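Local coordinates for protein polymerase X (Deinococcus radiodurans, PDB 2W9M) that probably catalyses template-dependent DNA synthesis from deoxyribonucleoside triphosphates in DNA repair, and carries a further domain of phosphoesterase type that binds zinc, at residues Ser120-Arg125 against Leu163-Ala168; Val188-Glu193 against Tyr303-His308; Glu199-Gly204 against Glu241-Leu246; Pro297-Glu302 against Asp310-Leu315; Arg441-Val446 against Asp473-Ala478. All coordinates share one frame; numbering follows the deposited sequence.

Interaction 1: residues Ser120-Arg125 against Leu163-Ala168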
# COMPACT_ATOMS: atom_id res chain seq x y z
N SER A 120 -2.00 9.32 5.10
CA SER A 120 -0.61 9.10 4.73
C SER A 120 0.17 10.40 4.57
O SER A 120 -0.40 11.47 4.43
CB SER A 120 -0.51 8.26 3.45
OG SER A 120 -1.02 8.97 2.33
N LEU A 121 1.50 10.28 4.59
CA LEU A 121 2.37 11.42 4.38
C LEU A 121 2.04 12.16 3.09
O LEU A 121 1.93 13.39 3.06
CB LEU A 121 3.83 10.97 4.36
CG LEU A 121 4.59 11.22 5.66
CD1 LEU A 121 3.64 11.26 6.84
CD2 LEU A 121 5.69 10.19 5.85
N GLU A 122 1.86 11.40 2.02
CA GLU A 122 1.56 11.98 0.72
C GLU A 122 0.21 12.71 0.72
O GLU A 122 0.10 13.81 0.18
CB GLU A 122 1.58 10.90 -0.36
CG GLU A 122 0.92 11.31 -1.66
CD GLU A 122 1.49 12.59 -2.23
OE1 GLU A 122 0.78 13.26 -3.00
OE2 GLU A 122 2.65 12.93 -1.90
N ARG A 123 -0.79 12.09 1.32
CA ARG A 123 -2.13 12.68 1.41
C ARG A 123 -2.15 13.90 2.34
O ARG A 123 -2.94 14.82 2.14
CB ARG A 123 -3.14 11.62 1.86
CG ARG A 123 -4.54 12.14 2.12
CD ARG A 123 -5.30 12.38 0.83
NE ARG A 123 -6.66 12.85 1.10
CZ ARG A 123 -7.01 14.13 1.19
NH1 ARG A 123 -6.11 15.09 1.03
NH2 ARG A 123 -8.27 14.45 1.44
N LEU A 124 -1.28 13.89 3.35
CA LEU A 124 -1.12 15.04 4.23
C LEU A 124 -0.50 16.18 3.44
O LEU A 124 -0.90 17.34 3.58
CB LEU A 124 -0.20 14.68 5.41
CG LEU A 124 -0.46 15.30 6.78
CD1 LEU A 124 0.78 15.16 7.66
CD2 LEU A 124 -0.89 16.75 6.70
N ARG A 125 0.48 15.85 2.61
CA ARG A 125 1.17 16.86 1.82
C ARG A 125 0.23 17.54 0.83
O ARG A 125 0.32 18.74 0.58
CB ARG A 125 2.35 16.26 1.06
CG ARG A 125 2.98 17.22 0.09
CD ARG A 125 3.73 16.50 -1.00
NE ARG A 125 3.44 17.12 -2.29
CZ ARG A 125 2.57 16.63 -3.17
NH1 ARG A 125 1.93 15.51 -2.90
NH2 ARG A 125 2.36 17.26 -4.32
N LEU A 163 5.88 4.71 -4.25
CA LEU A 163 5.26 4.88 -5.56
C LEU A 163 4.19 5.97 -5.51
O LEU A 163 3.98 6.69 -6.49
CB LEU A 163 4.63 3.57 -6.03
CG LEU A 163 3.88 3.62 -7.37
CD1 LEU A 163 4.80 4.14 -8.48
CD2 LEU A 163 3.32 2.26 -7.72
N ARG A 164 3.53 6.10 -4.37
CA ARG A 164 2.46 7.08 -4.21
C ARG A 164 2.98 8.52 -4.32
O ARG A 164 2.46 9.30 -5.10
CB ARG A 164 1.74 6.89 -2.87
CG ARG A 164 0.60 7.87 -2.64
CD ARG A 164 0.08 7.84 -1.21
NE ARG A 164 -0.64 6.61 -0.89
CZ ARG A 164 -0.22 5.70 -0.02
NH1 ARG A 164 0.93 5.88 0.62
NH2 ARG A 164 -0.94 4.61 0.20
N ALA A 165 4.00 8.85 -3.54
CA ALA A 165 4.60 10.18 -3.57
C ALA A 165 5.19 10.53 -4.93
O ALA A 165 4.95 11.61 -5.46
CB ALA A 165 5.66 10.32 -2.48
N GLY A 166 5.97 9.61 -5.49
CA GLY A 166 6.58 9.83 -6.79
C GLY A 166 5.56 10.05 -7.89
O GLY A 166 5.71 10.92 -8.74
N LEU A 167 4.50 9.25 -7.88
CA LEU A 167 3.46 9.34 -8.90
C LEU A 167 2.63 10.60 -8.75
O LEU A 167 2.30 11.27 -9.73
CB LEU A 167 2.57 8.09 -8.86
CG LEU A 167 1.69 7.77 -10.07
CD1 LEU A 167 2.46 8.00 -11.36
CD2 LEU A 167 1.21 6.33 -10.00
N ALA A 168 2.28 10.93 -7.50
CA ALA A 168 1.53 12.16 -7.21
C ALA A 168 2.29 13.40 -7.67
O ALA A 168 1.73 14.28 -8.30
CB ALA A 168 1.21 12.24 -5.73
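Glu122 and Ala165 bring their CA atoms to 5.6 Å where two helices run roughly alongside each other, N-to-C directions 31° apart and the short segments' axes 9.7 Å apart at closest. This helix-helix packing sets the capped start of helix 121-130, in a region of helix-hairpin-helix sequence, against the first turns of helix 163-176, which covers the mixed sheet. The aliphatic part of Glu122 does most of the touching: its CB lies 3.5 Å from Arg164 CD, and its CG 3.6 Å from Arg164 CG. With CG of Glu122 anti to the backbone N (chi1 164°) and the chain folding over at chi2, the carboxylate turns along the second helix, OE2 lying 3.8 Å from Ala165 CA. Its OE1 makes a salt bridge at the in-plane edge of the Arg125 guanidinium, one helical turn on. Arg125 in turn reaches Glu172 and Glu229, tying the buried Glu122-Arg125 pair into a wider charge network. The guanidinium of Arg164 has CB of Ser120 over one face and is paired with Asp525 through NH2. Ser120 holds the N-cap position: its OG accepts from Arg123 N at 3.3 Å, with an N-H...O angle of 159°.

Interaction 2: residues Val188-Glu193 against Tyr303-His308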
# COMPACT_ATOMS: atom_id res chain seq x y z
N VAL A 188 8.18 5.60 -11.89
CA VAL A 188 6.75 5.82 -11.68
C VAL A 188 5.91 5.30 -12.85
O VAL A 188 4.81 4.78 -12.66
CB VAL A 188 6.41 7.30 -11.40
CG1 VAL A 188 7.37 7.87 -10.38
CG2 VAL A 188 6.46 8.12 -12.68
N ARG A 189 6.45 5.41 -14.07
CA ARG A 189 5.73 4.97 -15.26
C ARG A 189 5.49 3.46 -15.31
O ARG A 189 4.49 3.00 -15.86
CB ARG A 189 6.46 5.40 -16.53
CG ARG A 189 5.84 4.82 -17.79
CD ARG A 189 6.70 5.06 -19.00
NE ARG A 189 6.06 4.52 -20.20
CZ ARG A 189 6.68 4.34 -21.36
NH1 ARG A 189 7.96 4.66 -21.48
NH2 ARG A 189 6.02 3.83 -22.39
N ARG A 190 6.41 2.68 -14.75
CA ARG A 190 6.26 1.23 -14.79
C ARG A 190 5.91 0.60 -13.44
O ARG A 190 5.84 -0.62 -13.32
CB ARG A 190 7.50 0.56 -15.42
CG ARG A 190 8.80 0.85 -14.72
CD ARG A 190 9.97 0.40 -15.57
NE ARG A 190 11.01 -0.23 -14.76
CZ ARG A 190 11.92 0.45 -14.07
NH1 ARG A 190 11.93 1.77 -14.11
NH2 ARG A 190 12.82 -0.21 -13.35
N GLY A 191 5.67 1.45 -12.45
CA GLY A 191 5.06 1.02 -11.20
C GLY A 191 5.98 0.40 -10.17
O GLY A 191 5.54 -0.39 -9.33
N LEU A 192 7.25 0.76 -10.22
CA LEU A 192 8.20 0.27 -9.23
C LEU A 192 7.65 0.55 -7.83
O LEU A 192 7.33 1.69 -7.50
CB LEU A 192 9.56 0.94 -9.43
CG LEU A 192 10.77 0.02 -9.30
CD1 LEU A 192 10.72 -1.03 -10.38
CD2 LEU A 192 12.06 0.81 -9.36
N GLU A 193 7.52 -0.50 -7.01
CA GLU A 193 6.99 -0.35 -5.66
C GLU A 193 7.70 0.77 -4.89
O GLU A 193 7.11 1.44 -4.05
CB GLU A 193 7.06 -1.67 -4.89
CG GLU A 193 8.42 -2.35 -4.91
CD GLU A 193 8.64 -3.21 -6.15
OE1 GLU A 193 7.64 -3.58 -6.81
OE2 GLU A 193 9.81 -3.52 -6.46
N TYR A 303 6.12 -4.59 -19.02
CA TYR A 303 6.98 -5.77 -19.12
C TYR A 303 8.46 -5.46 -19.31
O TYR A 303 9.21 -6.29 -19.81
CB TYR A 303 6.51 -6.67 -20.27
CG TYR A 303 5.09 -7.17 -20.14
CD1 TYR A 303 4.30 -7.37 -21.27
CD2 TYR A 303 4.54 -7.43 -18.89
CE1 TYR A 303 3.00 -7.83 -21.15
CE2 TYR A 303 3.23 -7.89 -18.77
CZ TYR A 303 2.47 -8.09 -19.90
OH TYR A 303 1.18 -8.54 -19.77
N ARG A 304 8.89 -4.27 -18.89
CA ARG A 304 10.27 -3.84 -19.12
C ARG A 304 11.17 -3.98 -17.90
O ARG A 304 12.14 -3.23 -17.76
CB ARG A 304 10.31 -2.41 -19.66
CG ARG A 304 9.59 -2.24 -20.98
CD ARG A 304 9.63 -0.81 -21.48
NE ARG A 304 8.76 -0.63 -22.63
CZ ARG A 304 8.58 0.53 -23.26
NH1 ARG A 304 9.22 1.62 -22.85
NH2 ARG A 304 7.75 0.59 -24.30
N GLU A 305 10.86 -4.93 -17.03
CA GLU A 305 11.72 -5.25 -15.90
C GLU A 305 12.64 -6.41 -16.26
O GLU A 305 12.34 -7.16 -17.18
CB GLU A 305 10.88 -5.64 -14.68
CG GLU A 305 9.74 -4.70 -14.36
CD GLU A 305 10.22 -3.35 -13.86
OE1 GLU A 305 11.31 -3.28 -13.26
OE2 GLU A 305 9.48 -2.36 -14.05
N PRO A 306 13.75 -6.56 -15.54
CA PRO A 306 14.65 -7.69 -15.80
C PRO A 306 13.93 -9.04 -15.76
O PRO A 306 14.16 -9.88 -16.62
CB PRO A 306 15.67 -7.59 -14.67
CG PRO A 306 15.68 -6.14 -14.29
CD PRO A 306 14.27 -5.66 -14.49
N GLU A 307 13.06 -9.23 -14.77
CA GLU A 307 12.38 -10.51 -14.58
C GLU A 307 11.51 -10.89 -15.78
O GLU A 307 11.06 -12.04 -15.89
CB GLU A 307 11.52 -10.49 -13.30
CG GLU A 307 12.29 -10.27 -12.00
CD GLU A 307 12.79 -8.84 -11.82
OE1 GLU A 307 12.21 -7.93 -12.46
OE2 GLU A 307 13.75 -8.63 -11.05
N HIS A 308 11.28 -9.93 -16.67
CA HIS A 308 10.44 -10.14 -17.84
C HIS A 308 11.23 -10.55 -19.09
O HIS A 308 10.65 -11.01 -20.07
CB HIS A 308 9.65 -8.87 -18.17
CG HIS A 308 8.58 -8.54 -17.18
ND1 HIS A 308 8.69 -7.50 -16.28
CD2 HIS A 308 7.37 -9.09 -16.96
CE1 HIS A 308 7.60 -7.43 -15.55
NE2 HIS A 308 6.78 -8.39 -15.94
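Arg190 NE meets Glu305 OE2 at 2.7 Å, the shortest polar link of the contact. The N-H...O angle of 123° makes this a bent, weak hydrogen bond, but the pair is a genuine salt bridge, and Arg190 NH2 adds a second weak bond to Glu305 OE1 at 3.4 Å. Guanidinium and carboxylate planes are 15° apart, but the carboxylate comes in obliquely, its two bonds unequal. CG of Arg190 sits between its backbone N and carbonyl carbon (chi1 58°), which directs the chain toward Glu305; NH1 is paired with Asp187. Methyl CD1 of Leu192 rests 3.7 Å from Glu305 OE1 and so borders the carboxylate with a nonpolar group. Farther along the interface, Arg189 NH1 and Arg304 NH1 approach to 3.6 Å with their planes steeply inclined. Both arginines hold the carboxylate of Glu287, and Arg304 NH1 also bonds Ser251, so a shared anion probably offsets the like charges. Gly191, with positive phi, ends helix 186-190 in a Schellman motif just after the arginine pair. On the other side, His308 N donates to Glu305 O at 3.0 Å in a 3-10 turn, and the imidazole meets the ring of Trp499 with the planes nearly parallel. The contact thus joins the end of helix 186-190, ahead of strand 194-203, to the segment following helix 287-293 of the polymerase-beta-like thumb, with helices 253-264, 499-505 and 526-535 packed round it.

Interaction 3: residues Glu199-Gly204 against Glu241-Leu246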
# COMPACT_ATOMS: atom_id res chain seq x y z
N GLU A 199 9.89 11.06 -12.13
CA GLU A 199 10.42 11.22 -13.47
C GLU A 199 9.33 11.52 -14.49
O GLU A 199 8.27 10.89 -14.50
CB GLU A 199 11.20 9.97 -13.89
CG GLU A 199 12.56 9.83 -13.21
CD GLU A 199 13.13 8.41 -13.32
OE1 GLU A 199 14.08 8.20 -14.10
OE2 GLU A 199 12.61 7.51 -12.61
N LEU A 200 9.60 12.49 -15.35
CA LEU A 200 8.64 12.95 -16.33
C LEU A 200 9.34 13.03 -17.69
O LEU A 200 10.54 13.25 -17.76
CB LEU A 200 8.11 14.33 -15.93
CG LEU A 200 6.61 14.62 -15.98
CD1 LEU A 200 5.84 13.48 -15.34
CD2 LEU A 200 6.30 15.93 -15.29
N THR A 201 8.58 12.85 -18.75
CA THR A 201 9.13 13.02 -20.09
C THR A 201 8.33 14.13 -20.80
O THR A 201 7.16 14.34 -20.51
CB THR A 201 9.14 11.70 -20.87
OG1 THR A 201 10.41 11.53 -21.52
CG2 THR A 201 8.01 11.65 -21.88
N VAL A 202 8.98 14.83 -21.72
CA VAL A 202 8.43 16.07 -22.25
C VAL A 202 9.06 16.40 -23.61
O VAL A 202 10.23 16.12 -23.84
CB VAL A 202 8.70 17.23 -21.26
CG1 VAL A 202 9.05 18.52 -21.99
CG2 VAL A 202 7.51 17.42 -20.31
N THR A 203 8.28 16.98 -24.53
CA THR A 203 8.85 17.49 -25.78
C THR A 203 9.01 19.01 -25.71
O THR A 203 8.12 19.72 -25.24
CB THR A 203 8.01 17.14 -27.02
OG1 THR A 203 6.97 18.12 -27.19
CG2 THR A 203 7.40 15.76 -26.91
N GLY A 204 10.15 19.50 -26.17
CA GLY A 204 10.46 20.91 -26.07
C GLY A 204 11.89 21.09 -25.61
O GLY A 204 12.66 20.14 -25.60
N GLU A 241 10.50 15.04 -32.86
CA GLU A 241 10.94 13.94 -33.72
C GLU A 241 11.79 12.91 -32.98
O GLU A 241 12.05 11.82 -33.50
CB GLU A 241 11.71 14.47 -34.93
CG GLU A 241 10.89 15.37 -35.84
CD GLU A 241 9.59 14.72 -36.27
OE1 GLU A 241 9.62 13.57 -36.76
OE2 GLU A 241 8.53 15.38 -36.13
N ALA A 242 12.24 13.26 -31.78
CA ALA A 242 13.08 12.37 -31.00
C ALA A 242 12.34 11.81 -29.79
O ALA A 242 12.82 10.88 -29.14
CB ALA A 242 14.35 13.09 -30.55
N ARG A 243 11.17 12.38 -29.50
CA ARG A 243 10.41 12.01 -28.31
C ARG A 243 10.30 10.50 -28.13
O ARG A 243 10.51 9.99 -27.03
CB ARG A 243 9.02 12.65 -28.32
CG ARG A 243 8.07 12.04 -27.29
CD ARG A 243 8.56 12.26 -25.86
NE ARG A 243 8.01 13.48 -25.31
CZ ARG A 243 6.95 13.53 -24.51
NH1 ARG A 243 6.32 12.42 -24.15
NH2 ARG A 243 6.51 14.70 -24.08
N GLY A 244 9.99 9.78 -29.21
CA GLY A 244 9.85 8.34 -29.14
C GLY A 244 11.06 7.63 -28.57
O GLY A 244 10.93 6.68 -27.82
N ALA A 245 12.25 8.11 -28.94
CA ALA A 245 13.51 7.51 -28.49
C ALA A 245 13.80 7.90 -27.04
O ALA A 245 14.27 7.08 -26.25
CB ALA A 245 14.67 7.94 -29.38
N LEU A 246 13.52 9.15 -26.71
CA LEU A 246 13.65 9.64 -25.34
C LEU A 246 12.79 8.80 -24.41
O LEU A 246 13.21 8.45 -23.30
CB LEU A 246 13.24 11.11 -25.27
CG LEU A 246 13.35 11.78 -23.90
CD1 LEU A 246 14.81 12.05 -23.57
CD2 LEU A 246 12.55 13.08 -23.87
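Arg243 lays its guanidinium along the backbone of Thr201-Thr203: Val202 N stands 3.3 Å above one face, offset toward the rim, and Thr201 C lies over the same face. Its chain leaves the helix with CG anti to the backbone N (chi1 166°) and then folds at chi2 and chi3, which brings the flat group down onto the strand. One turn later Leu246 passes alongside Thr201, running the opposite way, its CD2 3.5 Å from Thr201 OG1 and 3.8 Å from Val202 O. Several approaches of the guanidinium to the threonine methyl groups and to Thr203 N are too short for their chemistry, so its exact placement is doubtful. In the next shell Asp247 OD1 is hydrogen-bonded to Thr201 OG1. Strand 194-203 lies in the mixed sheet, probably that of the palm, between strands 183-184 and 231-238; Val202 CB points away from helix 243-249, and its side chain packs on Cys237 of strand 231-238. No hydrogen bond crosses between the two segments. Helix and strand therefore probably hold by packing, chiefly of Leu246, while Ser181 O takes a hydrogen bond from Arg243 NH2 and Asp247 is at best a distant, weak ion-pair partner.

Interaction 4: residues Pro297-Glu302 against Asp310-Leu315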
# COMPACT_ATOMS: atom_id res chain seq x y z
N PRO A 297 9.33 -6.55 -31.93
CA PRO A 297 7.97 -6.57 -31.38
C PRO A 297 7.83 -5.52 -30.28
O PRO A 297 8.74 -5.39 -29.45
CB PRO A 297 7.86 -7.97 -30.78
CG PRO A 297 9.29 -8.37 -30.52
CD PRO A 297 10.02 -7.83 -31.70
N PHE A 298 6.72 -4.79 -30.26
CA PHE A 298 6.52 -3.77 -29.24
C PHE A 298 6.48 -4.41 -27.87
O PHE A 298 5.76 -5.39 -27.65
CB PHE A 298 5.23 -2.99 -29.49
CG PHE A 298 5.05 -1.81 -28.59
CD1 PHE A 298 5.48 -0.55 -28.98
CD2 PHE A 298 4.47 -1.95 -27.34
CE1 PHE A 298 5.32 0.55 -28.15
CE2 PHE A 298 4.31 -0.85 -26.51
CZ PHE A 298 4.74 0.40 -26.92
N ARG A 299 7.25 -3.86 -26.94
CA ARG A 299 7.33 -4.38 -25.58
C ARG A 299 6.72 -3.37 -24.60
O ARG A 299 7.32 -2.33 -24.32
CB ARG A 299 8.78 -4.68 -25.20
CG ARG A 299 8.99 -5.25 -23.81
CD ARG A 299 10.43 -5.72 -23.64
NE ARG A 299 10.70 -6.23 -22.29
CZ ARG A 299 11.89 -6.69 -21.89
NH1 ARG A 299 12.91 -6.71 -22.73
NH2 ARG A 299 12.05 -7.13 -20.65
N PRO A 300 5.52 -3.69 -24.08
CA PRO A 300 4.76 -2.79 -23.20
C PRO A 300 5.55 -2.39 -21.96
O PRO A 300 6.29 -3.21 -21.42
CB PRO A 300 3.55 -3.64 -22.80
CG PRO A 300 3.43 -4.68 -23.87
CD PRO A 300 4.84 -4.97 -24.29
N ALA A 301 5.40 -1.14 -21.53
CA ALA A 301 6.14 -0.63 -20.37
C ALA A 301 5.96 -1.50 -19.13
O ALA A 301 6.83 -1.53 -18.26
CB ALA A 301 5.75 0.82 -20.08
N GLU A 302 4.83 -2.19 -19.06
CA GLU A 302 4.55 -3.08 -17.93
C GLU A 302 5.55 -4.23 -17.87
O GLU A 302 5.79 -4.79 -16.79
CB GLU A 302 3.14 -3.66 -18.01
CG GLU A 302 2.02 -2.63 -17.97
CD GLU A 302 1.45 -2.33 -19.34
OE1 GLU A 302 2.23 -2.27 -20.31
OE2 GLU A 302 0.22 -2.15 -19.44
N ASP A 310 12.87 -12.91 -20.41
CA ASP A 310 12.66 -14.17 -21.12
C ASP A 310 11.20 -14.63 -21.13
O ASP A 310 10.85 -15.61 -21.78
CB ASP A 310 13.55 -15.26 -20.52
CG ASP A 310 15.02 -14.88 -20.50
OD1 ASP A 310 15.43 -14.04 -21.33
OD2 ASP A 310 15.77 -15.41 -19.65
N LEU A 311 10.34 -13.90 -20.41
CA LEU A 311 8.95 -14.30 -20.23
C LEU A 311 7.94 -13.47 -21.03
O LEU A 311 6.90 -13.98 -21.44
CB LEU A 311 8.56 -14.20 -18.76
CG LEU A 311 9.33 -15.05 -17.76
CD1 LEU A 311 9.06 -14.58 -16.34
CD2 LEU A 311 8.98 -16.53 -17.92
N TRP A 312 8.25 -12.19 -21.25
CA TRP A 312 7.22 -11.21 -21.59
C TRP A 312 6.35 -11.46 -22.83
O TRP A 312 5.26 -10.89 -22.93
CB TRP A 312 7.81 -9.78 -21.62
CG TRP A 312 8.51 -9.41 -22.88
CD1 TRP A 312 9.85 -9.50 -23.13
CD2 TRP A 312 7.91 -8.87 -24.06
NE1 TRP A 312 10.12 -9.05 -24.40
CE2 TRP A 312 8.94 -8.66 -24.99
CE3 TRP A 312 6.60 -8.55 -24.42
CZ2 TRP A 312 8.71 -8.15 -26.27
CZ3 TRP A 312 6.36 -8.04 -25.69
CH2 TRP A 312 7.42 -7.84 -26.59
N GLN A 313 6.79 -12.31 -23.76
CA GLN A 313 6.00 -12.62 -24.96
C GLN A 313 4.99 -13.74 -24.69
O GLN A 313 4.15 -14.06 -25.54
CB GLN A 313 6.91 -12.97 -26.13
CG GLN A 313 8.02 -11.96 -26.34
CD GLN A 313 8.51 -11.91 -27.78
OE1 GLN A 313 7.73 -12.03 -28.72
NE2 GLN A 313 9.82 -11.71 -27.95
N THR A 314 5.07 -14.32 -23.50
CA THR A 314 4.13 -15.32 -23.03
C THR A 314 2.92 -14.65 -22.37
O THR A 314 1.84 -15.25 -22.27
CB THR A 314 4.81 -16.24 -22.00
OG1 THR A 314 5.66 -17.16 -22.68
CG2 THR A 314 3.79 -17.00 -21.18
N LEU A 315 3.10 -13.41 -21.94
CA LEU A 315 2.09 -12.70 -21.17
C LEU A 315 1.05 -12.00 -22.06
O LEU A 315 1.32 -11.70 -23.23
CB LEU A 315 2.76 -11.68 -20.25
CG LEU A 315 3.84 -12.27 -19.35
CD1 LEU A 315 4.54 -11.18 -18.57
CD2 LEU A 315 3.24 -13.31 -18.41
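Trp312 and Arg299 make the tight half of the contact. The guanidinium lies flat on the indole, planes 8° apart and centres 4.2 Å apart, a cation-pi stack shifted toward CD1. Arg299 is fully stretched, with CG anti to the backbone N (chi1 -179°) and the following torsions also near 180°, so its whole aliphatic chain runs across the same face: CB lies 3.6 Å from Trp312 CZ2, and CD forms a CH-pi contact 3.6 Å from the centroid of the five-membered ring. Beyond the ring, Tyr303 O accepts from Arg299 NE and Asp309 OD1 pairs with NH2, which fixes the rotation of the guanidinium. CG of Gln313 covers the opposite indole face, completing a sandwich. Pro300 adds its CD at 3.7 Å from Trp312 CZ3, crossing the indole at about a right angle, and Phe298 O comes to 3.1 Å from Trp312 CH2. The other half is looser and faces solvent: Pro297 CB touches Trp312 CH2 at 4.2 Å, Pro297 CG stands equally far from Gln313 NE2, and Pro297, Phe298 and Gln313 are all exposed. No hydrogen bond crosses between 297-302 and 310-315. An arginine-tryptophan stack here joins two parts of an irregular linker that doubles back, in the stretch that leads from the polymerase-beta-like thumb toward the first strand, 329-333, of the zinc-binding domain.

Interaction 5: residues Arg441-Val446 against Asp473-Ala478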
# COMPACT_ATOMS: atom_id res chain seq x y z
N ARG A 441 2.83 -21.86 10.66
CA ARG A 441 1.75 -21.00 11.13
C ARG A 441 0.81 -20.60 9.99
O ARG A 441 -0.41 -20.73 10.09
CB ARG A 441 2.35 -19.75 11.78
CG ARG A 441 1.37 -18.64 12.10
CD ARG A 441 2.14 -17.37 12.47
NE ARG A 441 1.36 -16.43 13.27
CZ ARG A 441 1.80 -15.22 13.62
NH1 ARG A 441 2.99 -14.82 13.22
NH2 ARG A 441 1.04 -14.42 14.35
N LEU A 442 1.39 -20.11 8.89
CA LEU A 442 0.60 -19.62 7.77
C LEU A 442 -0.03 -20.75 6.95
O LEU A 442 -1.15 -20.60 6.44
CB LEU A 442 1.44 -18.69 6.89
CG LEU A 442 1.48 -17.25 7.41
CD1 LEU A 442 2.85 -16.64 7.27
CD2 LEU A 442 0.43 -16.41 6.72
N ILE A 443 0.67 -21.87 6.81
CA ILE A 443 0.12 -23.04 6.13
C ILE A 443 -1.13 -23.51 6.86
O ILE A 443 -2.14 -23.85 6.24
CB ILE A 443 1.12 -24.20 6.08
CG1 ILE A 443 2.24 -23.88 5.10
CG2 ILE A 443 0.43 -25.47 5.66
CD1 ILE A 443 3.30 -24.95 5.04
N ARG A 444 -1.06 -23.52 8.19
CA ARG A 444 -2.18 -23.90 9.04
C ARG A 444 -3.38 -22.97 8.83
O ARG A 444 -4.52 -23.43 8.73
CB ARG A 444 -1.74 -23.89 10.50
CG ARG A 444 -2.88 -23.90 11.52
CD ARG A 444 -3.02 -25.26 12.18
NE ARG A 444 -3.05 -25.13 13.63
CZ ARG A 444 -4.15 -25.22 14.38
NH1 ARG A 444 -5.32 -25.46 13.81
NH2 ARG A 444 -4.07 -25.09 15.70
N ALA A 445 -3.11 -21.67 8.77
CA ALA A 445 -4.18 -20.68 8.64
C ALA A 445 -4.86 -20.70 7.26
O ALA A 445 -6.07 -20.57 7.18
CB ALA A 445 -3.66 -19.29 8.95
N VAL A 446 -4.07 -20.84 6.20
CA VAL A 446 -4.64 -20.85 4.85
C VAL A 446 -5.27 -22.20 4.51
O VAL A 446 -5.87 -22.36 3.45
CB VAL A 446 -3.59 -20.48 3.77
CG1 VAL A 446 -3.09 -19.06 3.97
CG2 VAL A 446 -2.44 -21.47 3.78
N ASP A 473 6.93 -20.05 -0.95
CA ASP A 473 6.49 -21.10 -1.88
C ASP A 473 5.69 -22.21 -1.20
O ASP A 473 4.71 -22.70 -1.75
CB ASP A 473 7.67 -21.69 -2.65
CG ASP A 473 8.09 -20.82 -3.83
OD1 ASP A 473 8.97 -21.25 -4.62
OD2 ASP A 473 7.54 -19.70 -3.98
N ALA A 474 6.13 -22.60 -0.00
CA ALA A 474 5.39 -23.58 0.78
C ALA A 474 4.00 -23.05 1.13
O ALA A 474 3.00 -23.76 0.97
CB ALA A 474 6.15 -23.94 2.05
N VAL A 475 3.94 -21.81 1.59
CA VAL A 475 2.68 -21.19 1.98
C VAL A 475 1.73 -21.06 0.79
O VAL A 475 0.56 -21.42 0.88
CB VAL A 475 2.87 -19.81 2.62
CG1 VAL A 475 1.53 -19.18 2.93
CG2 VAL A 475 3.71 -19.92 3.88
N LEU A 476 2.25 -20.55 -0.33
CA LEU A 476 1.46 -20.40 -1.54
C LEU A 476 0.95 -21.75 -2.04
O LEU A 476 -0.17 -21.85 -2.54
CB LEU A 476 2.26 -19.69 -2.63
CG LEU A 476 2.60 -18.22 -2.37
CD1 LEU A 476 3.22 -17.58 -3.60
CD2 LEU A 476 1.35 -17.46 -1.95
N GLY A 477 1.77 -22.78 -1.91
CA GLY A 477 1.36 -24.13 -2.26
C GLY A 477 0.16 -24.55 -1.43
O GLY A 477 -0.78 -25.15 -1.95
N ALA A 478 0.20 -24.22 -0.14
CA ALA A 478 -0.91 -24.52 0.75
C ALA A 478 -2.18 -23.76 0.35
O ALA A 478 -3.29 -24.25 0.53
CB ALA A 478 -0.53 -24.22 2.18
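Ala474 meets Ile443 first along 473-478 of helix 472-482, with its CB 4.3 Å from the Ile443 CD1 methyl. Next comes Val475, where the backbones draw closest, its CA 5.2 Å from that of Ile443. Both Val475 methyl groups straddle Leu442 CB, CG1 and CG2 each lying 4.0 Å from it, while Ile443 CG1 runs past the valine's CA. Leu476 points away, and Ala478 then fills the gap between two side chains of the other helix: its CB touches Ile443 CG2 at 3.8 Å and Val446 CG2 at 3.7 Å. Chi1 of Ile443 (-71° for CG1) leaves CG2 anti to the backbone N, on the alanine's side. All of these contacts are nonpolar, and the small alanines are consistent with axes only 8.7 Å apart, at an angle of only 11°. Farther down, Asn482 ND2 donates to Val446 O. Leu442 and Val446 also rest on Leu454 of strand 453-454, two residues ahead of the zinc ligand His456. Near-parallel helices following successive parallel strands are the outer layer of the alpha/beta barrel of the PHP domain, whose strands carry zinc ligands at their C-terminal ends.

In the fold
From the N terminus, interaction 1 closes first, bringing helix 121-130 back against helix 163-176, with helix 141-157 in the loop between. Interaction 2 opens next, at the end of helix 186-190, and shuts a long loop at 303-308; interaction 3, joining strand 194-203 to helix 243-249, falls wholly within that span. Interaction 4 crosses interaction 2, because 303-308 lies between its own two segments, and the pair share the Arg304 NE to Arg299 O bond. Leu163 and Gly166 of interaction 1 pack on 188-193, and Val188 on Glu199, so interaction 2 touches interactions 1, 3 and 4 and links them. Interaction 5 stands apart, within the zinc-binding barrel.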